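Local coordinates for glycosyl hydrolase family 10 (Bacteroides intestinalis DSM 17393, PDB 4QPW), which binds xylo-oligosaccharides through this carbohydrate-binding module, one part of a longer enzyme that probably hydrolyses glycosidic bonds in xylan, at residues 8-12 with 13-17; 47-50 with 51-55. All coordinates share one frame; numbering follows the deposited sequence.

Contact 1. Residues 8-12 with 13-17; sequences IDYST and AGYSF
A13 N closes the turn after strand 3-9 by a hydrogen bond to D9 O, 2.9 Å long and nearly straight at 164°. It arrives in the plane of the D9 carbonyl. The methyl of A13 meets I8 CD1 at 4.0 Å and also lies near Y10 CD1.

The Y10 ring runs on past A13 and G14 towards Y15 and F17. Its CG stands anti to the carbonyl carbon (chi1 -63°), which sets it on this course. Both carbonyl oxygens, A13 O and G14 O, sit at the ring's edge, in its plane; G14 O is 3.7 Å from Y10 CE1. Further out, Y10 OH lies at the edge of the F17 ring, 3.4 Å from F17 CE2. The same hydroxyl lies at the edge of the Y15 ring. Its hydrogen bond goes elsewhere, to T58 O. F17 CE2 also touches I8 CG1, at 4.2 Å, and F17 N sits over one face of the Y15 ring.

At the start of the turn D9 OD1 takes two bonds from S11. S11 OG gives its proton to the syn lone pair of D9 OD1. S11 N lies 3.0 Å from D9 OD1 and comes from above the carboxylate plane. Acceptance from a backbone N two residues on defines an Asx turn, here where strand 3-9, paired antiparallel with 130-141, leaves its sheet in this two-sheet, all-beta module.

Contact 2. Residues 47-50 with 51-55; sequences AASQ and NHFIQ. With XYP (beta-D-xylopyranose), chain B; XYP (beta-D-xylopyranose), chain C.
Q50 lies across the F53 ring and alongside H52. Q50 CB sits over one face of F53, toward the rim, 3.9 Å from F53 CD1. Q50 CG lies over the same ring, 4.1 Å from its centroid and 17° off the normal, a CH-pi contact. The chain then bends at chi2 (-149°), and CD comes near F53 CE1. At the tip, Q50 NE2 stays about 4.0 Å from F53 CE1 and CZ, while OE1 lies at the edge of the H52 ring.

In the backbone, F53 N donates to Q50 O at 3.0 Å, from above the carbonyl plane. A48 CB packs on F53 CB at 3.6 Å. S49 OG approaches F53 CE2 but is hydrogen-bonded to E24.

H52 is layered between F53 CD1 on one face and C4 of the chain B xylose on the other. Q55 extends beyond CG to span one linkage between two sugars. Q55 OE1 accepts from O2 of the chain B xylose at 2.6 Å. Q55 NE2 donates at 3.1 Å to the bridging oxygen, O4 of the chain C xylose. The chemistry implies sugar recognition by an imidazole face together with an amide that both accepts and donates.

How the contacts relate
Contact 1 lies wholly upstream of contact 2 in the sequence. Their centres are about 23 Å apart, and the nearest atoms of the two are about 6 Å apart. Strand 54-57 and T58, the residue just after it, connect them: Q55 in contact 2 faces the glycan, while further along the strand H57 O accepts a hydrogen bond from Y15 OH of contact 1. Only contact 2 supplies pocket residues, H52 and Q55, which act with W18, E20, Q124 and others. The F17 side chain of contact 1 is about 11 Å from a bound xylose, yet the chain enters the pocket one residue later, at W18.

Contact 1. Residues 8-12 with 13-17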
ATOM      1  N   ILE A   8      -4.816   1.759  -9.793  1.00  9.24           N
ATOM      2  CA  ILE A   8      -5.244   3.114  -9.139  1.00  9.69           C
ATOM      3  C   ILE A   8      -3.974   3.938  -9.263  1.00 10.13           C
ATOM      4  O   ILE A   8      -2.846   3.527  -8.824  1.00 10.90           O
ATOM      5  CB  ILE A   8      -5.727   2.924  -7.732  1.00 12.15           C
ATOM      6  CG1 ILE A   8      -6.323   4.201  -7.130  1.00 15.91           C
ATOM      7  CG2 ILE A   8      -4.806   2.246  -6.738  1.00 13.63           C
ATOM      8  CD1 ILE A   8      -7.680   4.544  -7.718  1.00 17.64           C
ATOM      9  N   ASP A   9      -4.054   5.112  -9.881  1.00 10.30           N
ATOM     10  CA  ASP A   9      -2.952   5.973 -10.153  1.00 11.27           C
ATOM     11  C   ASP A   9      -3.154   7.292  -9.406  1.00 10.37           C
ATOM     12  O   ASP A   9      -3.962   8.167  -9.809  1.00 11.79           O
ATOM     13  CB  ASP A   9      -2.775   6.174 -11.653  1.00 14.70           C
ATOM     14  CG  ASP A   9      -1.685   7.115 -11.984  1.00 17.13           C
ATOM     15  OD1 ASP A   9      -0.852   7.495 -11.140  1.00 19.65           O
ATOM     16  OD2 ASP A   9      -1.573   7.523 -13.204  1.00 24.52           O
ATOM     17  N   TYR A  10      -2.417   7.538  -8.330  1.00  9.46           N
ATOM     18  CA  TYR A  10      -2.565   8.691  -7.465  1.00  9.82           C
ATOM     19  C   TYR A  10      -1.947   9.945  -8.099  1.00 12.36           C
ATOM     20  O   TYR A  10      -2.151  11.065  -7.583  1.00 13.89           O
ATOM     21  CB  TYR A  10      -2.010   8.470  -6.092  1.00  9.28           C
ATOM     22  CG  TYR A  10      -2.757   7.365  -5.358  1.00  9.42           C
ATOM     23  CD1 TYR A  10      -4.083   7.534  -4.958  1.00  9.16           C
ATOM     24  CD2 TYR A  10      -2.152   6.171  -5.065  1.00  8.86           C
ATOM     25  CE1 TYR A  10      -4.750   6.548  -4.324  1.00  9.16           C
ATOM     26  CE2 TYR A  10      -2.856   5.158  -4.404  1.00  9.37           C
ATOM     27  CZ  TYR A  10      -4.169   5.342  -4.029  1.00  9.17           C
ATOM     28  OH  TYR A  10      -4.863   4.382  -3.341  1.00  9.93           O
ATOM     29  N   SER A  11      -1.319   9.789  -9.266  1.00 13.77           N
ATOM     30  CA  SER A  11      -0.849  10.919 -10.078  1.00 18.63           C
ATOM     31  C   SER A  11      -1.998  11.798 -10.261  1.00 17.67           C
ATOM     32  O   SER A  11      -1.783  13.064 -10.314  1.00 22.35           O
ATOM     33  CB  SER A  11      -0.287  10.476 -11.487  1.00 22.04           C
ATOM     34  OG  SER A  11       0.779   9.422 -11.412  1.00 22.50           O
ATOM     35  N   THR A  12      -3.199  11.301 -10.526  1.00 15.70           N
ATOM     36  CA  THR A  12      -4.406  11.991 -10.671  1.00 19.90           C
ATOM     37  C   THR A  12      -5.521  11.618  -9.673  1.00 19.31           C
ATOM     38  O   THR A  12      -6.254  12.549  -9.287  1.00 22.66           O
ATOM     39  CB  THR A  12      -4.964  11.841 -12.096  1.00 21.29           C
ATOM     40  OG1 THR A  12      -5.227  10.456 -12.388  1.00 22.23           O
ATOM     41  CG2 THR A  12      -3.910  12.369 -13.186  1.00 22.95           C
ATOM     42  N   ALA A  13      -5.748  10.342  -9.301  1.00 14.56           N
ATOM     43  CA  ALA A  13      -6.837   9.932  -8.402  1.00 12.69           C
ATOM     44  C   ALA A  13      -6.741  10.512  -7.032  1.00 11.35           C
ATOM     45  O   ALA A  13      -5.617  10.618  -6.494  1.00 11.83           O
ATOM     46  CB  ALA A  13      -6.833   8.406  -8.227  1.00 13.63           C
ATOM     47  N   GLY A  14      -7.854  10.863  -6.406  1.00 10.89           N
ATOM     48  CA  GLY A  14      -7.881  11.148  -4.981  1.00 10.17           C
ATOM     49  C   GLY A  14      -7.890   9.892  -4.144  1.00  9.50           C
ATOM     50  O   GLY A  14      -7.633   8.791  -4.689  1.00 10.93           O
ATOM     51  N   TYR A  15      -8.118  10.039  -2.878  1.00  9.43           N
ATOM     52  CA  TYR A  15      -8.097   8.958  -1.936  1.00  9.13           C
ATOM     53  C   TYR A  15      -9.359   8.845  -1.145  1.00  9.28           C
ATOM     54  O   TYR A  15      -9.720   9.785  -0.392  1.00 10.71           O
ATOM     55  CB  TYR A  15      -6.877   9.044  -0.965  1.00 10.40           C
ATOM     56  CG  TYR A  15      -6.718   7.868  -0.062  1.00  8.93           C
ATOM     57  CD1 TYR A  15      -6.280   6.648  -0.569  1.00  9.23           C
ATOM     58  CD2 TYR A  15      -7.029   7.910   1.254  1.00 10.20           C
ATOM     59  CE1 TYR A  15      -6.092   5.524   0.229  1.00  8.68           C
ATOM     60  CE2 TYR A  15      -6.882   6.828   2.066  1.00 10.27           C
ATOM     61  CZ  TYR A  15      -6.413   5.622   1.565  1.00  9.07           C
ATOM     62  OH  TYR A  15      -6.276   4.558   2.453  1.00 10.23           O
ATOM     63  N   SER A  16     -10.047   7.716  -1.239  1.00  8.85           N
ATOM     64  CA  SER A  16     -11.282   7.480  -0.541  1.00  9.34           C
ATOM     65  C   SER A  16     -11.298   6.122   0.146  1.00 10.28           C
ATOM     66  O   SER A  16     -12.327   5.706   0.716  1.00 11.76           O
ATOM     67  CB  SER A  16     -12.486   7.547  -1.492  1.00 10.32           C
ATOM     68  OG  SER A  16     -12.653   8.834  -2.059  1.00 10.85           O
ATOM     69  N   PHE A  17     -10.203   5.370   0.197  1.00  9.01           N
ATOM     70  CA  PHE A  17     -10.221   4.001   0.685  1.00  8.08           C
ATOM     71  C   PHE A  17     -10.213   3.907   2.216  1.00  9.29           C
ATOM     72  O   PHE A  17      -9.876   4.897   2.916  1.00 10.00           O
ATOM     73  CB  PHE A  17      -9.070   3.204   0.108  1.00  8.85           C
ATOM     74  CG  PHE A  17      -9.088   3.002  -1.405  1.00  8.86           C
ATOM     75  CD1 PHE A  17     -10.239   2.590  -2.061  1.00  9.18           C
ATOM     76  CD2 PHE A  17      -7.939   3.184  -2.152  1.00  9.26           C
ATOM     77  CE1 PHE A  17     -10.209   2.375  -3.420  1.00  9.41           C
ATOM     78  CE2 PHE A  17      -7.944   2.956  -3.517  1.00  9.60           C
ATOM     79  CZ  PHE A  17      -9.080   2.558  -4.163  1.00  9.54           C
TER

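Contact 2. Residues 47-50 with 51-55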
ATOM      1  N   ALA A  47       6.540   6.906  16.093  1.00 15.10           N
ATOM      2  CA  ALA A  47       6.267   5.496  15.771  1.00 15.49           C
ATOM      3  C   ALA A  47       5.171   4.973  16.601  1.00 14.73           C
ATOM      4  O   ALA A  47       5.112   5.259  17.883  1.00 15.86           O
ATOM      5  CB  ALA A  47       7.515   4.668  15.988  1.00 17.21           C
ATOM      6  N   ALA A  48       4.262   4.195  16.094  1.00 14.24           N
ATOM      7  CA  ALA A  48       3.290   3.508  16.881  1.00 14.04           C
ATOM      8  C   ALA A  48       3.964   2.328  17.600  1.00 14.76           C
ATOM      9  O   ALA A  48       5.018   1.863  17.191  1.00 16.41           O
ATOM     10  CB  ALA A  48       2.151   2.974  15.969  1.00 13.69           C
ATOM     11  N   SER A  49       3.264   1.736  18.553  1.00 15.52           N
ATOM     12  CA  SER A  49       3.818   0.553  19.263  1.00 15.56           C
ATOM     13  C   SER A  49       3.701  -0.696  18.491  1.00 16.31           C
ATOM     14  O   SER A  49       4.375  -1.715  18.810  1.00 17.94           O
ATOM     15  CB  SER A  49       3.100   0.420  20.664  1.00 17.34           C
ATOM     16  OG  SER A  49       1.756   0.304  20.503  1.00 19.21           O
ATOM     17  N   GLN A  50       2.775  -0.762  17.505  1.00 14.90           N
ATOM     18  CA  GLN A  50       2.604  -1.915  16.632  1.00 15.20           C
ATOM     19  C   GLN A  50       2.547  -1.426  15.176  1.00 14.00           C
ATOM     20  O   GLN A  50       1.915  -0.420  14.872  1.00 13.67           O
ATOM     21  CB  GLN A  50       1.345  -2.723  16.959  1.00 16.75           C
ATOM     22  CG  GLN A  50       1.197  -3.071  18.474  1.00 20.75           C
ATOM     23  CD  GLN A  50       0.479  -4.377  18.755  1.00 34.55           C
ATOM     24  OE1 GLN A  50       0.611  -5.378  18.017  1.00 42.77           O
ATOM     25  NE2 GLN A  50      -0.357  -4.365  19.818  1.00 43.80           N
ATOM     26  N   ASN A  51       3.034  -2.255  14.276  1.00 13.83           N
ATOM     27  CA  ASN A  51       2.973  -1.847  12.845  1.00 13.22           C
ATOM     28  C   ASN A  51       1.545  -1.737  12.359  1.00 12.91           C
ATOM     29  O   ASN A  51       1.310  -0.831  11.512  1.00 13.02           O
ATOM     30  CB  ASN A  51       3.845  -2.762  12.031  1.00 15.79           C
ATOM     31  CG  ASN A  51       4.351  -2.091  10.737  1.00 13.84           C
ATOM     32  OD1 ASN A  51       4.998  -1.057  10.666  1.00 15.52           O
ATOM     33  ND2 ASN A  51       3.942  -2.741   9.630  1.00 15.21           N
ATOM     34  N   HIS A  52       0.606  -2.526  12.777  1.00 12.23           N
ATOM     35  CA  HIS A  52      -0.742  -2.397  12.254  1.00 12.99           C
ATOM     36  C   HIS A  52      -1.484  -1.225  12.812  1.00 12.38           C
ATOM     37  O   HIS A  52      -2.603  -0.997  12.340  1.00 13.18           O
ATOM     38  CB  HIS A  52      -1.545  -3.669  12.460  1.00 14.17           C
ATOM     39  CG  HIS A  52      -2.003  -3.950  13.882  1.00 16.65           C
ATOM     40  ND1 HIS A  52      -3.237  -3.626  14.403  1.00 20.10           N
ATOM     41  CD2 HIS A  52      -1.303  -4.517  14.867  1.00 16.42           C
ATOM     42  CE1 HIS A  52      -3.275  -4.007  15.703  1.00 17.97           C
ATOM     43  NE2 HIS A  52      -2.126  -4.571  15.969  1.00 21.02           N
ATOM     44  N   PHE A  53      -0.911  -0.486  13.773  1.00 12.51           N
ATOM     45  CA  PHE A  53      -1.618   0.668  14.258  1.00 11.50           C
ATOM     46  C   PHE A  53      -1.673   1.817  13.287  1.00 10.92           C
ATOM     47  O   PHE A  53      -2.370   2.794  13.517  1.00 11.75           O
ATOM     48  CB  PHE A  53      -0.895   1.142  15.550  1.00 12.63           C
ATOM     49  CG  PHE A  53      -1.316   0.398  16.809  1.00 13.49           C
ATOM     50  CD1 PHE A  53      -1.955  -0.714  16.817  1.00 13.94           C
ATOM     51  CD2 PHE A  53      -0.990   0.990  18.052  1.00 13.91           C
ATOM     52  CE1 PHE A  53      -2.337  -1.378  18.055  1.00 16.35           C
ATOM     53  CE2 PHE A  53      -1.323   0.315  19.266  1.00 15.36           C
ATOM     54  CZ  PHE A  53      -1.988  -0.799  19.280  1.00 16.35           C
ATOM     55  N   ILE A  54      -0.917   1.767  12.137  1.00 11.11           N
ATOM     56  CA  ILE A  54      -1.151   2.693  11.010  1.00 10.80           C
ATOM     57  C   ILE A  54      -1.383   1.795   9.802  1.00 10.72           C
ATOM     58  O   ILE A  54      -0.398   1.188   9.293  1.00 10.84           O
ATOM     59  CB  ILE A  54      -0.062   3.652  10.817  1.00 10.46           C
ATOM     60  CG1 ILE A  54       0.206   4.481  12.099  1.00 11.46           C
ATOM     61  CG2 ILE A  54      -0.400   4.577   9.647  1.00 11.70           C
ATOM     62  CD1 ILE A  54       1.360   5.425  11.995  1.00 12.77           C
ATOM     63  N   GLN A  55      -2.642   1.591   9.451  1.00 10.13           N
ATOM     64  CA  GLN A  55      -3.006   0.625   8.359  1.00 10.03           C
ATOM     65  C   GLN A  55      -4.004   1.242   7.448  1.00 10.01           C
ATOM     66  O   GLN A  55      -4.843   2.079   7.856  1.00 10.87           O
ATOM     67  CB  GLN A  55      -3.477  -0.700   8.947  1.00 11.37           C
ATOM     68  CG  GLN A  55      -4.763  -0.594   9.766  1.00 12.95           C
ATOM     69  CD  GLN A  55      -5.241  -1.923  10.281  1.00 13.92           C
ATOM     70  OE1 GLN A  55      -5.009  -2.979   9.689  1.00 15.73           O
ATOM     71  NE2 GLN A  55      -5.896  -1.903  11.454  1.00 13.57           N
TER
HETATM   72  C1  XYP B   3      -6.433  -5.822  12.279  1.00 16.42           C
HETATM   73  C2  XYP B   3      -5.127  -5.679  11.550  1.00 15.70           C
HETATM   74  C3  XYP B   3      -4.235  -6.894  11.754  1.00 17.51           C
HETATM   75  C4  XYP B   3      -4.086  -7.136  13.279  1.00 19.00           C
HETATM   76  C5  XYP B   3      -5.429  -7.152  13.906  1.00 16.85           C
HETATM   77  O2  XYP B   3      -5.362  -5.546  10.147  1.00 16.06           O
HETATM   78  O3  XYP B   3      -2.944  -6.652  11.121  1.00 18.67           O
HETATM   79  O4  XYP B   3      -3.372  -8.371  13.428  1.00 21.38           O
HETATM   80  O5  XYP B   3      -6.127  -5.937  13.721  1.00 20.04           O
HETATM   81  C1  XYP C   2     -10.962  -4.307  10.762  1.00 17.10           C
HETATM   82  C2  XYP C   2     -10.723  -3.467  12.044  1.00 17.19           C
HETATM   83  C3  XYP C   2      -9.224  -3.447  12.239  1.00 17.44           C
HETATM   84  C4  XYP C   2      -8.586  -4.787  12.147  1.00 17.13           C
HETATM   85  C5  XYP C   2      -8.970  -5.485  10.856  1.00 16.01           C
HETATM   86  O2  XYP C   2     -11.263  -2.156  11.968  1.00 19.58           O
HETATM   87  O3  XYP C   2      -8.874  -2.827  13.516  1.00 19.31           O
HETATM   88  O4  XYP C   2      -7.148  -4.634  12.140  1.00 16.81           O
HETATM   89  O5  XYP C   2     -10.410  -5.573  10.774  1.00 19.69           O